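Long-range contact in HMG-CoA Lyase (Bacillus subtilis subsp. subtilis, PDB 1YDO), which is a member of the HMGL-like family, whose chain folds into a TIM-type barrel of parallel strands ringed by helices: residues 138-143 against 169-174. Sequence-based numbering, arbitrary orientation.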
ATOM      1  N   THR A 138       8.963 -26.800  13.331  1.00 45.33           N
ATOM      2  CA  THR A 138       9.302 -25.535  13.954  1.00 43.16           C
ATOM      3  C   THR A 138       9.536 -24.426  12.954  1.00 41.70           C
ATOM      4  O   THR A 138       9.924 -24.668  11.811  1.00 40.40           O
ATOM      5  CB  THR A 138      10.567 -25.650  14.806  1.00 43.72           C
ATOM      6  OG1 THR A 138      11.682 -25.975  13.960  1.00 46.50           O
ATOM      7  CG2 THR A 138      10.385 -26.713  15.885  1.00 42.15           C
ATOM      8  N   ARG A 139       9.325 -23.201  13.421  1.00 40.48           N
ATOM      9  CA  ARG A 139       9.500 -22.008  12.616  1.00 38.94           C
ATOM     10  C   ARG A 139      10.022 -20.908  13.521  1.00 38.56           C
ATOM     11  O   ARG A 139       9.564 -20.779  14.655  1.00 38.45           O
ATOM     12  CB  ARG A 139       8.161 -21.595  12.032  1.00 37.87           C
ATOM     13  CG  ARG A 139       8.237 -20.433  11.096  1.00 35.40           C
ATOM     14  CD  ARG A 139       6.879 -19.805  10.969  1.00 34.37           C
ATOM     15  NE  ARG A 139       6.807 -18.925   9.819  1.00 35.15           N
ATOM     16  CZ  ARG A 139       5.849 -18.035   9.626  1.00 35.11           C
ATOM     17  NH1 ARG A 139       4.884 -17.907  10.528  1.00 34.25           N
ATOM     18  NH2 ARG A 139       5.857 -17.298   8.523  1.00 34.75           N
ATOM     19  N   ALA A 140      10.966 -20.115  13.020  1.00 39.22           N
ATOM     20  CA  ALA A 140      11.550 -19.027  13.797  1.00 39.85           C
ATOM     21  C   ALA A 140      11.078 -17.659  13.302  1.00 41.15           C
ATOM     22  O   ALA A 140      10.914 -17.430  12.103  1.00 40.94           O
ATOM     23  CB  ALA A 140      13.079 -19.109  13.752  1.00 39.62           C
ATOM     24  N   TYR A 141      10.880 -16.755  14.253  1.00 41.25           N
ATOM     25  CA  TYR A 141      10.423 -15.408  13.980  1.00 41.55           C
ATOM     26  C   TYR A 141      11.502 -14.421  14.367  1.00 39.88           C
ATOM     27  O   TYR A 141      11.562 -13.997  15.517  1.00 40.89           O
ATOM     28  CB  TYR A 141       9.184 -15.120  14.816  1.00 45.52           C
ATOM     29  CG  TYR A 141       7.915 -15.000  14.026  1.00 48.56           C
ATOM     30  CD1 TYR A 141       7.777 -14.011  13.062  1.00 49.75           C
ATOM     31  CD2 TYR A 141       6.842 -15.871  14.250  1.00 49.90           C
ATOM     32  CE1 TYR A 141       6.616 -13.885  12.339  1.00 51.44           C
ATOM     33  CE2 TYR A 141       5.665 -15.752  13.530  1.00 50.21           C
ATOM     34  CZ  TYR A 141       5.564 -14.757  12.577  1.00 51.73           C
ATOM     35  OH  TYR A 141       4.417 -14.610  11.847  1.00 55.66           O
ATOM     36  N   LEU A 142      12.363 -14.055  13.431  1.00 37.53           N
ATOM     37  CA  LEU A 142      13.414 -13.097  13.746  1.00 35.25           C
ATOM     38  C   LEU A 142      12.836 -11.697  13.521  1.00 34.33           C
ATOM     39  O   LEU A 142      12.435 -11.356  12.414  1.00 35.05           O
ATOM     40  CB  LEU A 142      14.604 -13.337  12.827  1.00 35.12           C
ATOM     41  CG  LEU A 142      15.975 -13.057  13.427  1.00 36.33           C
ATOM     42  CD1 LEU A 142      17.022 -13.183  12.334  1.00 37.13           C
ATOM     43  CD2 LEU A 142      16.014 -11.675  14.040  1.00 36.59           C
ATOM     44  N   SER A 143      12.785 -10.879  14.562  1.00 32.73           N
ATOM     45  CA  SER A 143      12.216  -9.561  14.391  1.00 32.58           C
ATOM     46  C   SER A 143      13.268  -8.480  14.329  1.00 34.98           C
ATOM     47  O   SER A 143      14.452  -8.737  14.541  1.00 35.33           O
ATOM     48  CB  SER A 143      11.231  -9.243  15.509  1.00 32.13           C
ATOM     49  OG  SER A 143      11.875  -9.233  16.757  1.00 32.14           O
ATOM     50  N   PHE A 169      20.202 -24.844  14.170  1.00 52.18           N
ATOM     51  CA  PHE A 169      19.443 -25.562  15.195  1.00 50.83           C
ATOM     52  C   PHE A 169      18.523 -26.622  14.570  1.00 50.31           C
ATOM     53  O   PHE A 169      18.248 -27.650  15.183  1.00 50.00           O
ATOM     54  CB  PHE A 169      18.599 -24.578  16.022  1.00 49.98           C
ATOM     55  CG  PHE A 169      19.408 -23.612  16.855  1.00 50.88           C
ATOM     56  CD1 PHE A 169      18.790 -22.511  17.462  1.00 51.19           C
ATOM     57  CD2 PHE A 169      20.776 -23.794  17.041  1.00 51.69           C
ATOM     58  CE1 PHE A 169      19.521 -21.604  18.241  1.00 50.12           C
ATOM     59  CE2 PHE A 169      21.516 -22.892  17.819  1.00 51.94           C
ATOM     60  CZ  PHE A 169      20.886 -21.793  18.420  1.00 50.24           C
ATOM     61  N   GLY A 170      18.045 -26.368  13.356  1.00 49.73           N
ATOM     62  CA  GLY A 170      17.172 -27.327  12.708  1.00 48.70           C
ATOM     63  C   GLY A 170      15.802 -26.781  12.360  1.00 48.46           C
ATOM     64  O   GLY A 170      14.908 -27.533  11.956  1.00 49.43           O
ATOM     65  N   ILE A 171      15.620 -25.474  12.507  1.00 47.50           N
ATOM     66  CA  ILE A 171      14.337 -24.860  12.189  1.00 46.53           C
ATOM     67  C   ILE A 171      14.002 -25.126  10.732  1.00 44.94           C
ATOM     68  O   ILE A 171      14.878 -25.447   9.939  1.00 45.65           O
ATOM     69  CB  ILE A 171      14.382 -23.347  12.407  1.00 47.38           C
ATOM     70  CG1 ILE A 171      15.515 -22.750  11.570  1.00 48.17           C
ATOM     71  CG2 ILE A 171      14.556 -23.037  13.892  1.00 46.26           C
ATOM     72  CD1 ILE A 171      15.529 -21.229  11.558  1.00 50.32           C
ATOM     73  N   SER A 172      12.740 -24.983  10.370  1.00 43.43           N
ATOM     74  CA  SER A 172      12.356 -25.247   8.994  1.00 42.78           C
ATOM     75  C   SER A 172      12.153 -23.987   8.153  1.00 40.90           C
ATOM     76  O   SER A 172      12.296 -24.018   6.926  1.00 40.89           O
ATOM     77  CB  SER A 172      11.085 -26.092   8.981  1.00 44.11           C
ATOM     78  OG  SER A 172      11.254 -27.244   9.792  1.00 47.62           O
ATOM     79  N   GLU A 173      11.832 -22.881   8.821  1.00 38.33           N
ATOM     80  CA  GLU A 173      11.587 -21.616   8.143  1.00 35.27           C
ATOM     81  C   GLU A 173      11.944 -20.430   9.028  1.00 32.10           C
ATOM     82  O   GLU A 173      11.568 -20.378  10.188  1.00 29.21           O
ATOM     83  CB  GLU A 173      10.120 -21.531   7.768  1.00 35.11           C
ATOM     84  CG  GLU A 173       9.813 -20.479   6.756  1.00 37.97           C
ATOM     85  CD  GLU A 173       8.454 -20.695   6.131  1.00 40.19           C
ATOM     86  OE1 GLU A 173       7.453 -20.261   6.730  1.00 41.51           O
ATOM     87  OE2 GLU A 173       8.385 -21.323   5.051  1.00 41.57           O
ATOM     88  N   LEU A 174      12.668 -19.473   8.473  1.00 30.24           N
ATOM     89  CA  LEU A 174      13.045 -18.312   9.241  1.00 28.86           C
ATOM     90  C   LEU A 174      12.240 -17.119   8.727  1.00 28.33           C
ATOM     91  O   LEU A 174      12.470 -16.627   7.626  1.00 28.88           O
ATOM     92  CB  LEU A 174      14.533 -18.060   9.083  1.00 29.30           C
ATOM     93  CG  LEU A 174      15.256 -17.324  10.196  1.00 31.26           C
ATOM     94  CD1 LEU A 174      16.664 -17.012   9.727  1.00 32.60           C
ATOM     95  CD2 LEU A 174      14.540 -16.036  10.547  1.00 35.15           C
TER
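Ala140 N gives its hydrogen to Glu173 O at 2.9 Å, a nearly straight bond (168° at the hydrogen) in the parallel pairing of strand 137-143 with the chain entering strand 174-177. Earlier along both segments, Ser172 N gives a longer bond of 3.2 Å to Thr138 O, its donor standing well above the carbonyl plane. Ala140 and Leu174 form the parallel bridge, and the ladder continues as Ala140 and Leu142 bond to the backbone of Ser175.

The charged pair lies on the barrel interior side. Arg139 and Glu173 run side by side and point the same way, both with CG anti to the backbone N (chi1 -176° in Arg139), which carries their charged ends inward together. Arg139 NE meets Glu173 OE1 at 3.4 Å, a loose salt bridge with guanidinium and carboxylate planes 66° apart. Each has a further ionic partner: Asp231 OD2 forms a salt bridge with Arg139 NH2, and Lys10 NZ one with Glu173 OE1. The long, multiply-bonding arginine can thus serve two acids at once.

Apolar side chains occupy the other face, toward helix 156-169. Ala140 CB sits 3.9 Å from Ile171 CD1, small enough to let the isoleucine lie beside the strand, while Leu142 CB touches Leu174 CD2 at 3.5 Å. Thr138 OG1 packs near Ile171 CA and bonds to Asn128 of helix 117-133.

Gly170 follows helix 156-169 as the positive-phi residue of a Schellman motif; a CB there would jam against Phe169 O, so glycine fits.

The contact therefore closes a beta-alpha-beta unit of the barrel: backbone bonds set the register, Ala140, Leu142, Ile171 and Leu174 pack apolar groups on the helix side, and inside, the charges of Lys10, Arg139, Glu173 and Asp231 probably offset one another.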